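Local coordinates for methyl-coenzyme M reductase subunit beta (Methanosarcina barkeri, PDB 1E6Y), which forms part of the nickel F430 enzyme methyl-coenzyme M reductase, which releases methane from methyl-coenzyme M with coenzyme B, the final step of methanogenesis, at residues G370-N373 and G374-V378; I174-I177 and P178-E182; F356-F359 and S360-Y364. All coordinates share one frame; numbering follows the deposited sequence.

Contact 1: G370-N373 and G374-V378. With TP7 (Coenzyme B), chain M.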
loop_
_atom_site.group_PDB
_atom_site.type_symbol
_atom_site.label_atom_id
_atom_site.label_comp_id
_atom_site.label_asym_id
_atom_site.label_seq_id
_atom_site.Cartn_x
_atom_site.Cartn_y
_atom_site.Cartn_z
ATOM N N GLY E 370 -14.195 21.236 1.243
ATOM C CA GLY E 370 -15.145 20.162 1.483
ATOM C C GLY E 370 -14.619 18.741 1.385
ATOM O O GLY E 370 -15.261 17.813 1.880
ATOM N N VAL E 371 -13.478 18.553 0.728
ATOM C CA VAL E 371 -12.928 17.209 0.541
ATOM C C VAL E 371 -12.073 16.750 1.720
ATOM O O VAL E 371 -11.753 15.567 1.843
ATOM C CB VAL E 371 -12.093 17.109 -0.765
ATOM C CG1 VAL E 371 -12.913 17.602 -1.945
ATOM C CG2 VAL E 371 -10.796 17.900 -0.634
ATOM N N PHE E 372 -11.765 17.676 2.622
ATOM C CA PHE E 372 -10.883 17.385 3.743
ATOM C C PHE E 372 -11.608 16.735 4.915
ATOM O O PHE E 372 -12.837 16.759 4.998
ATOM C CB PHE E 372 -10.178 18.663 4.198
ATOM C CG PHE E 372 -9.182 19.183 3.205
ATOM C CD1 PHE E 372 -9.561 20.114 2.244
ATOM C CD2 PHE E 372 -7.878 18.700 3.193
ATOM C CE1 PHE E 372 -8.655 20.556 1.282
ATOM C CE2 PHE E 372 -6.964 19.136 2.238
ATOM C CZ PHE E 372 -7.353 20.067 1.282
ATOM N N ASN E 373 -10.827 16.115 5.793
ATOM C CA ASN E 373 -11.357 15.422 6.961
ATOM C C ASN E 373 -10.245 15.194 7.981
ATOM O O ASN E 373 -9.073 15.453 7.700
ATOM C CB ASN E 373 -11.995 14.081 6.554
ATOM C CG ASN E 373 -11.079 13.228 5.695
ATOM O OD1 ASN E 373 -10.262 12.465 6.210
ATOM N ND2 ASN E 373 -11.222 13.341 4.379
ATOM N N GLY E 374 -10.620 14.736 9.173
ATOM C CA GLY E 374 -9.651 14.539 10.238
ATOM C C GLY E 374 -8.649 13.424 9.983
ATOM O O GLY E 374 -7.663 13.305 10.710
ATOM N N ASN E 375 -8.911 12.591 8.976
ATOM C CA ASN E 375 -7.990 11.520 8.591
ATOM C C ASN E 375 -7.165 11.889 7.353
ATOM O O ASN E 375 -6.247 11.158 6.971
ATOM C CB ASN E 375 -8.769 10.222 8.335
ATOM C CG ASN E 375 -7.859 9.048 7.996
ATOM O OD1 ASN E 375 -7.127 8.546 8.850
ATOM N ND2 ASN E 375 -7.894 8.616 6.742
ATOM N N HIS E 376 -7.483 13.025 6.735
ATOM C CA HIS E 376 -6.743 13.499 5.568
ATOM C C HIS E 376 -5.322 13.852 5.997
ATOM O O HIS E 376 -5.124 14.454 7.051
ATOM C CB HIS E 376 -7.434 14.732 4.973
ATOM C CG HIS E 376 -7.105 14.983 3.532
ATOM N ND1 HIS E 376 -5.857 15.392 3.113
ATOM C CD2 HIS E 376 -7.882 14.945 2.425
ATOM C CE1 HIS E 376 -5.879 15.595 1.808
ATOM N NE2 HIS E 376 -7.096 15.334 1.365
ATOM N N VAL E 377 -4.335 13.451 5.195
ATOM C CA VAL E 377 -2.933 13.719 5.518
ATOM C C VAL E 377 -2.659 15.206 5.755
ATOM O O VAL E 377 -1.788 15.563 6.550
ATOM C CB VAL E 377 -1.983 13.193 4.407
ATOM C CG1 VAL E 377 -2.140 14.011 3.127
ATOM C CG2 VAL E 377 -0.543 13.227 4.894
ATOM N N VAL E 378 -3.458 16.066 5.127
ATOM C CA VAL E 378 -3.260 17.508 5.228
ATOM C C VAL E 378 -3.840 18.092 6.516
ATOM O O VAL E 378 -3.263 19.007 7.103
ATOM C CB VAL E 378 -3.891 18.236 4.021
ATOM C CG1 VAL E 378 -3.696 19.743 4.141
ATOM C CG2 VAL E 378 -3.273 17.724 2.730
HETATM N N TP7 M . 0.044 14.595 -1.881
HETATM P P TP7 M . -4.443 14.138 -2.122
HETATM O O1P TP7 M . -5.186 15.174 -1.375
HETATM O O2P TP7 M . -4.717 12.791 -1.574
HETATM O O3P TP7 M . -4.789 14.203 -3.580
HETATM O O4P TP7 M . -2.837 14.476 -1.955
HETATM C CB TP7 M . -2.130 14.225 -0.811
HETATM C C TP7 M . -0.995 12.346 -1.956
HETATM O O TP7 M . -0.928 12.406 -3.208
HETATM O OXT TP7 M . -1.227 11.284 -1.325
HETATM C CA TP7 M . -0.769 13.663 -1.158
HETATM C CG TP7 M . -2.007 15.537 -0.036
HETATM O O1 TP7 M . 1.344 15.145 -0.090
HETATM C C1 TP7 M . 1.249 15.084 -1.349
HETATM C C2 TP7 M . 2.248 15.485 -2.231
HETATM C C3 TP7 M . 3.560 16.018 -1.640
HETATM C C4 TP7 M . 4.771 16.398 -2.538
HETATM C C5 TP7 M . 4.389 17.633 -3.401
HETATM C C6 TP7 M . 4.290 18.920 -2.524
HETATM C C7 TP7 M . 5.574 19.158 -1.803
HETATM S S7 TP7 M . 5.658 20.615 -0.721
HETATM O O HOH W 1 -8.818 10.439 4.774
#

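Contact 2: I174-I177 and P178-E182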
loop_
_atom_site.group_PDB
_atom_site.type_symbol
_atom_site.label_atom_id
_atom_site.label_comp_id
_atom_site.label_asym_id
_atom_site.label_seq_id
_atom_site.Cartn_x
_atom_site.Cartn_y
_atom_site.Cartn_z
ATOM N N ILE E 174 -21.486 7.308 6.075
ATOM C CA ILE E 174 -20.808 8.525 6.503
ATOM C C ILE E 174 -19.305 8.285 6.670
ATOM O O ILE E 174 -18.493 9.169 6.393
ATOM C CB ILE E 174 -21.415 9.045 7.832
ATOM C CG1 ILE E 174 -22.876 9.442 7.604
ATOM C CG2 ILE E 174 -20.626 10.234 8.358
ATOM C CD1 ILE E 174 -23.638 9.730 8.868
ATOM N N LEU E 175 -18.941 7.063 7.052
ATOM C CA LEU E 175 -17.541 6.696 7.258
ATOM C C LEU E 175 -16.932 6.115 5.982
ATOM O O LEU E 175 -17.609 5.971 4.965
ATOM C CB LEU E 175 -17.426 5.677 8.396
ATOM C CG LEU E 175 -18.071 6.067 9.728
ATOM C CD1 LEU E 175 -18.089 4.876 10.674
ATOM C CD2 LEU E 175 -17.310 7.232 10.338
ATOM N N SER E 176 -15.639 5.816 6.034
ATOM C CA SER E 176 -14.942 5.207 4.906
ATOM C C SER E 176 -14.830 3.699 5.152
ATOM O O SER E 176 -15.765 3.085 5.665
ATOM C CB SER E 176 -13.553 5.838 4.763
ATOM O OG SER E 176 -12.947 5.483 3.534
ATOM N N ILE E 177 -13.732 3.094 4.709
ATOM C CA ILE E 177 -13.385 1.740 5.137
ATOM C C ILE E 177 -12.182 1.811 6.077
ATOM O O ILE E 177 -11.397 2.758 6.016
ATOM C CB ILE E 177 -13.066 0.809 3.929
ATOM C CG1 ILE E 177 -11.821 1.295 3.180
ATOM C CG2 ILE E 177 -14.264 0.744 2.991
ATOM C CD1 ILE E 177 -11.316 0.312 2.137
ATOM N N PRO E 178 -12.063 0.857 7.015
ATOM C CA PRO E 178 -11.053 0.951 8.075
ATOM C C PRO E 178 -9.621 1.034 7.546
ATOM O O PRO E 178 -8.781 1.717 8.126
ATOM C CB PRO E 178 -11.279 -0.315 8.899
ATOM C CG PRO E 178 -12.715 -0.655 8.662
ATOM C CD PRO E 178 -12.954 -0.303 7.220
ATOM N N GLN E 179 -9.371 0.393 6.408
ATOM C CA GLN E 179 -8.028 0.344 5.835
ATOM C C GLN E 179 -7.541 1.698 5.323
ATOM O O GLN E 179 -6.363 1.850 5.017
ATOM C CB GLN E 179 -7.959 -0.677 4.698
ATOM C CG GLN E 179 -8.228 -2.110 5.125
ATOM C CD GLN E 179 -9.635 -2.553 4.790
ATOM O OE1 GLN E 179 -10.608 -1.894 5.164
ATOM N NE2 GLN E 179 -9.752 -3.649 4.049
ATOM N N ASN E 180 -8.447 2.669 5.212
ATOM C CA ASN E 180 -8.059 4.016 4.806
ATOM C C ASN E 180 -7.538 4.860 5.966
ATOM O O ASN E 180 -7.025 5.957 5.751
ATOM C CB ASN E 180 -9.224 4.740 4.127
ATOM C CG ASN E 180 -9.431 4.291 2.692
ATOM O OD1 ASN E 180 -8.541 3.696 2.084
ATOM N ND2 ASN E 180 -10.606 4.578 2.141
ATOM N N ASN E 181 -7.644 4.339 7.187
ATOM C CA ASN E 181 -7.131 5.036 8.367
ATOM C C ASN E 181 -5.637 5.271 8.245
ATOM O O ASN E 181 -4.881 4.344 7.961
ATOM C CB ASN E 181 -7.389 4.225 9.637
ATOM C CG ASN E 181 -8.828 4.290 10.095
ATOM O OD1 ASN E 181 -9.642 5.033 9.539
ATOM N ND2 ASN E 181 -9.151 3.518 11.126
ATOM N N GLU E 182 -5.210 6.502 8.500
ATOM C CA GLU E 182 -3.788 6.796 8.599
ATOM C C GLU E 182 -3.243 6.300 9.931
ATOM O O GLU E 182 -2.173 5.697 9.992
ATOM C CB GLU E 182 -3.543 8.298 8.473
ATOM C CG GLU E 182 -3.899 8.862 7.112
ATOM C CD GLU E 182 -2.869 9.843 6.579
ATOM O OE1 GLU E 182 -1.966 10.269 7.337
ATOM O OE2 GLU E 182 -2.980 10.213 5.393
HETATM O O HOH W 2 -11.266 5.201 7.373
#

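Contact 3: F356-F359 and S360-Y364. With F43 (factor 430), chain G; COM (1-thioethanesulfonic acid), chain N.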
loop_
_atom_site.group_PDB
_atom_site.type_symbol
_atom_site.label_atom_id
_atom_site.label_comp_id
_atom_site.label_asym_id
_atom_site.label_seq_id
_atom_site.Cartn_x
_atom_site.Cartn_y
_atom_site.Cartn_z
ATOM N N PHE E 356 -3.087 23.200 4.879
ATOM C CA PHE E 356 -4.457 23.212 4.376
ATOM C C PHE E 356 -4.653 24.337 3.355
ATOM O O PHE E 356 -5.219 24.107 2.286
ATOM C CB PHE E 356 -5.421 23.350 5.568
ATOM C CG PHE E 356 -6.871 23.512 5.190
ATOM C CD1 PHE E 356 -7.724 24.250 6.007
ATOM C CD2 PHE E 356 -7.394 22.924 4.041
ATOM C CE1 PHE E 356 -9.070 24.405 5.684
ATOM C CE2 PHE E 356 -8.738 23.078 3.706
ATOM C CZ PHE E 356 -9.576 23.819 4.529
ATOM N N SER E 357 -4.100 25.517 3.636
ATOM C CA SER E 357 -4.122 26.620 2.669
ATOM C C SER E 357 -3.398 26.219 1.378
ATOM O O SER E 357 -3.954 26.306 0.285
ATOM C CB SER E 357 -3.460 27.871 3.257
ATOM O OG SER E 357 -4.202 28.384 4.351
ATOM N N PHE E 358 -2.181 25.707 1.532
ATOM C CA PHE E 358 -1.383 25.226 0.410
ATOM C C PHE E 358 -2.148 24.210 -0.440
ATOM O O PHE E 358 -2.283 24.382 -1.653
ATOM C CB PHE E 358 -0.091 24.611 0.952
ATOM C CG PHE E 358 0.713 23.855 -0.067
ATOM C CD1 PHE E 358 1.167 24.480 -1.225
ATOM C CD2 PHE E 358 1.095 22.539 0.178
ATOM C CE1 PHE E 358 1.993 23.806 -2.118
ATOM C CE2 PHE E 358 1.923 21.854 -0.710
ATOM C CZ PHE E 358 2.373 22.490 -1.856
ATOM N N PHE E 359 -2.711 23.197 0.215
ATOM C CA PHE E 359 -3.392 22.113 -0.487
ATOM C C PHE E 359 -4.842 22.424 -0.844
ATOM O O PHE E 359 -5.557 21.563 -1.353
ATOM C CB PHE E 359 -3.313 20.823 0.330
ATOM C CG PHE E 359 -2.038 20.056 0.129
ATOM C CD1 PHE E 359 -1.095 19.961 1.148
ATOM C CD2 PHE E 359 -1.776 19.429 -1.087
ATOM C CE1 PHE E 359 0.088 19.247 0.964
ATOM C CE2 PHE E 359 -0.596 18.714 -1.286
ATOM C CZ PHE E 359 0.340 18.624 -0.258
ATOM N N SER E 360 -5.246 23.679 -0.669
ATOM C CA SER E 360 -6.511 24.147 -1.223
ATOM C C SER E 360 -6.300 25.333 -2.169
ATOM O O SER E 360 -7.259 26.010 -2.552
ATOM C CB SER E 360 -7.493 24.511 -0.100
ATOM O OG SER E 360 -6.956 25.484 0.781
ATOM N N HIS E 361 -5.056 25.521 -2.611
ATOM C CA HIS E 361 -4.698 26.613 -3.518
ATOM C C HIS E 361 -3.544 26.250 -4.464
ATOM O O HIS E 361 -2.936 27.137 -5.064
ATOM C CB HIS E 361 -4.299 27.867 -2.723
ATOM C CG HIS E 361 -5.407 28.452 -1.899
ATOM N ND1 HIS E 361 -5.771 27.942 -0.672
ATOM C CD2 HIS E 361 -6.187 29.539 -2.100
ATOM C CE1 HIS E 361 -6.728 28.686 -0.153
ATOM N NE2 HIS E 361 -6.999 29.665 -0.998
ATOM N N SER E 362 -3.227 24.961 -4.582
ATOM C CA SER E 362 -2.061 24.539 -5.362
ATOM C C SER E 362 -2.342 23.366 -6.297
ATOM O O SER E 362 -3.456 22.839 -6.340
ATOM C CB SER E 362 -0.906 24.173 -4.429
ATOM O OG SER E 362 -1.122 22.909 -3.822
ATOM N N ILE E 363 -1.304 22.926 -7.007
ATOM C CA ILE E 363 -1.435 21.837 -7.975
ATOM C C ILE E 363 -1.318 20.444 -7.349
ATOM O O ILE E 363 -1.722 19.458 -7.957
ATOM C CB ILE E 363 -0.371 21.947 -9.104
ATOM C CG1 ILE E 363 1.038 21.819 -8.521
ATOM C CG2 ILE E 363 -0.521 23.269 -9.842
ATOM C CD1 ILE E 363 2.130 21.691 -9.563
ATOM N N TYR E 364 -0.821 20.371 -6.117
ATOM C CA TYR E 364 -0.242 19.130 -5.604
ATOM C C TYR E 364 -1.214 18.104 -5.026
ATOM O O TYR E 364 -0.876 16.924 -4.899
ATOM C CB TYR E 364 0.833 19.451 -4.569
ATOM C CG TYR E 364 1.964 20.272 -5.133
ATOM C CD1 TYR E 364 2.032 21.644 -4.904
ATOM C CD2 TYR E 364 2.956 19.681 -5.912
ATOM C CE1 TYR E 364 3.069 22.410 -5.430
ATOM C CE2 TYR E 364 3.993 20.437 -6.450
ATOM C CZ TYR E 364 4.044 21.801 -6.202
ATOM O OH TYR E 364 5.068 22.554 -6.723
HETATM NI NI F43 G . 7.151 26.308 -7.043
HETATM N NA F43 G . 6.597 24.622 -8.256
HETATM C CHA F43 G . 8.769 23.432 -7.793
HETATM C C1A F43 G . 7.491 23.798 -8.496
HETATM C C2A F43 G . 7.213 22.951 -9.855
HETATM C C3A F43 G . 6.209 23.987 -10.504
HETATM C C4A F43 G . 5.563 24.543 -9.260
HETATM C C5A F43 G . 6.459 21.626 -9.523
HETATM C C6A F43 G . 6.153 20.832 -10.810
HETATM O O7A F43 G . 7.064 20.148 -11.369
HETATM N N8A F43 G . 4.962 20.854 -11.338
HETATM C C9A F43 G . 8.482 22.734 -10.622
HETATM C CAA F43 G . 6.914 25.154 -11.397
HETATM C CBA F43 G . 7.353 24.646 -12.742
HETATM C CCA F43 G . 6.935 25.516 -13.883
HETATM O ODA F43 G . 7.348 26.715 -13.928
HETATM O OEA F43 G . 6.186 25.042 -14.772
HETATM N NB F43 G . 5.211 27.011 -7.334
HETATM C CHB F43 G . 4.809 25.875 -9.463
HETATM C C1B F43 G . 4.194 26.375 -8.299
HETATM C C2B F43 G . 3.012 27.520 -8.535
HETATM C C3B F43 G . 3.710 28.822 -7.875
HETATM C C4B F43 G . 4.881 28.148 -7.165
HETATM N N5B F43 G . 3.316 25.394 -7.505
HETATM C C6B F43 G . 2.095 25.732 -7.214
HETATM O O7B F43 G . 1.306 24.985 -6.632
HETATM C C8B F43 G . 1.813 27.137 -7.708
HETATM C C9B F43 G . 2.601 27.633 -9.985
HETATM C CAB F43 G . 4.183 29.787 -9.098
HETATM C CBB F43 G . 4.866 31.033 -8.597
HETATM C CCB F43 G . 5.160 31.922 -9.771
HETATM O ODB F43 G . 4.149 32.341 -10.367
HETATM O OEB F43 G . 6.319 32.205 -10.129
HETATM N NC F43 G . 7.769 28.036 -6.107
HETATM C CHC F43 G . 5.618 29.140 -6.230
HETATM C C1C F43 G . 6.884 29.039 -5.807
HETATM C C2C F43 G . 7.462 30.083 -4.899
HETATM C C3C F43 G . 8.961 29.635 -4.846
HETATM C C4C F43 G . 8.975 28.325 -5.519
HETATM C C5C F43 G . 6.886 29.972 -3.455
HETATM C C6C F43 G . 7.461 31.022 -2.542
HETATM O O7C F43 G . 7.353 32.227 -2.894
HETATM O O8C F43 G . 8.020 30.679 -1.463
HETATM C C8C F43 G . 9.824 30.587 -5.723
HETATM C C9C F43 G . 9.986 32.024 -5.183
HETATM C CAC F43 G . 10.837 32.939 -6.078
HETATM O OBC F43 G . 11.337 32.523 -7.150
HETATM O OCC F43 G . 11.002 34.123 -5.681
HETATM N ND F43 G . 9.101 25.858 -7.097
HETATM C CHD F43 G . 10.080 27.602 -5.613
HETATM C C5D F43 G . 12.305 25.598 -5.468
HETATM C C6D F43 G . 12.597 26.959 -4.927
HETATM C C7D F43 G . 11.363 27.806 -4.786
HETATM O O8D F43 G . 11.465 28.687 -3.909
HETATM C C9D F43 G . 11.995 23.839 -8.436
HETATM C CAD F43 G . 13.255 23.261 -7.940
HETATM O OBD F43 G . 14.279 23.235 -8.693
HETATM O OCD F43 G . 13.303 22.795 -6.751
HETATM C C1D F43 G . 10.147 26.298 -6.479
HETATM C C2D F43 G . 11.472 25.652 -6.687
HETATM C C3D F43 G . 11.056 24.337 -7.396
HETATM C C4D F43 G . 9.712 24.662 -7.894
HETATM C C1 COM N . 5.556 25.940 -3.928
HETATM C C2 COM N . 4.070 25.808 -4.283
HETATM S S1 COM N . 6.531 24.905 -5.024
HETATM S S2 COM N . 3.109 27.168 -3.606
HETATM O O1S COM N . 3.608 27.451 -2.222
HETATM O O2S COM N . 1.644 26.761 -3.563
HETATM O O3S COM N . 3.269 28.384 -4.474
#

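Contact 1: G370-N373 and G374-V378
Phe372 and His376 meet through different first torsions: the phenyl CG lies beside its own backbone N (chi1 -69°), whereas the imidazole CG is anti to its backbone N (chi1 -158°), and the two rings come together beside a type I beta turn running from Asn373 to His376. The turn is closed by His376 N donating to Asn373 O at 3.1 Å. Asn373 adds a second, side-chain closure, since Asn375 N gives a weak hydrogen bond to Asn373 OD1, an Asx turn laid over the beta turn. A water 2.9 Å from Asn373 OD1 accepts a hydrogen bond from Asn375 ND2 and so links the two asparagine side chains. The amide of Asn375 is held further by Glu182 N and Asn180 O of a separate loop.

The planes of the Phe372 and His376 rings are inclined at 43°, which makes the pair oblique rather than a stack. Phe372 CD2 nevertheless stands 3.7 Å above the centre of the His376 imidazole. At the ring edge, almost in its plane, Val378 N donates to His376 ND1 over 3.2 Å. This nearly straight bond limits rotation of the imidazole. His376 CE1 lies 3.3 Å from the coenzyme B phosphate oxygen O1P, which sits at the ring edge near its plane. Val378 packs against the Phe372 ring, its CB at the ring edge, 3.7 Å from Phe372 CE2. His376, Val377 and Val378 belong to the coenzyme B pocket, to which Gly366 of the same chain and residues of another protein chain also contribute. The two valines touch the threonine methyl of the coenzyme: Val377 CG1 comes to 3.5 Å from its CG, and Val378 CG2 to 3.7 Å from that same carbon.

Contact 2: I174-I177 and P178-E182
Ile177 O accepts from Asn180 N at 3.1 Å and Pro178 O from Asn181 N at 3.0 Å, two successive bonds from a residue to the third one back, which turn an extended chain at Ile177 into the short 3-10 segment 178-180. Across this bend the side chain of Asn180 returns to Ser176. Its ND2 donates to Ser176 OG over 2.9 Å, with an N-H...O angle of 161° and the oxygen close to the amide plane, so the bond is both straight and well aligned. The serine hydroxyl is placed for it by a first torsion that sets OG anti to its backbone N (chi1 -168°), and the bond from CA to CB of Ser176 points toward 178-182. Ile177 CG1 comes obliquely to the same amide, 3.7 Å from Asn180 ND2, giving it an apolar neighbour.

A proline in the first turn is well suited to a 3-10 or helical start, because its missing N-H is not needed there; here Pro178 follows directly on Ile177, whose O takes the first bond of the segment. That carbonyl has a second partner: a water donates both to Ile177 O, at 2.8 Å, and to Asn181 OD1, at 2.7 Å, bridging the beginning of the bend to its end. Asn181 ND2 is bound meanwhile by Ser187.

The Gln179 side chain, bent at chi2, brings OE1 to 3.8 Å from Ile177 CD1. Its NE2 donates to Asn181 O of the second copy of this subunit, and the reverse bond is made as well. Pro178 packs on Pro178 of that second copy, which places the bend at the contact between the two beta subunits, with Ile177 resting on Leu184 of the neighbouring subunit.

Contact 3: F356-F359 and S360-Y364
Tyr364 meets Phe359 first: its CB sits 3.7 Å from Phe359 CE2, the side chains crossing at about a right angle. Beyond CG the phenol lies oblique to the Phe358 ring, with planes at 38°, while Ile363 CG1 covers one phenol face, over the centre. CE1 comes to 3.3 Å from O7B of factor 430. At the tip, OH lies 3.0 Å from NA of factor 430, receives a weak hydrogen bond from the cofactor's N5B at 3.4 Å and is 3.2 Å from S1 of coenzyme M. This S1 binds the nickel atom NI of factor 430 at 2.5 Å.

The loop carrying this tyrosine leaves the end of helix 348-358 through doubly used carbonyls. Ser357 O takes His361 ND1, at 2.6 Å, and Ser360 N from opposite faces of its plane; Phe358 O likewise takes His361 N and Ser362 OG, the latter at 2.9 Å. Ser360 OG donates to Phe356 O. Ser362 OG, over a face of the Phe358 ring, also receives a weak bond from Tyr364 N.

With its hydroxyl beside a nickel-bound sulfur, Tyr364 may help to polarise that sulfur, which would be consistent with its experimentally established binding of coenzyme M.

In the fold
From the N terminus, contact 2 comes first, bending the loop between strand 171-172 and helix 193-199. Far along the sequence, contact 3 turns the chain off the end of helix 348-358, and contact 1 follows in the same long loop, before helix 387-395. All three are in series; none encloses or crosses another. Contact 1 nevertheless touches both others: its turn meets 178-182 through backbone and amide groups, joining parts of the N-terminal and C-terminal domains of the beta subunit, while Phe372 packs edge-to-face on Phe356 of contact 3. Contacts 2 and 3 stay about 11 Å apart at their nearest atoms. Contact 1 thus spans from the inter-subunit bend to the coenzyme pocket.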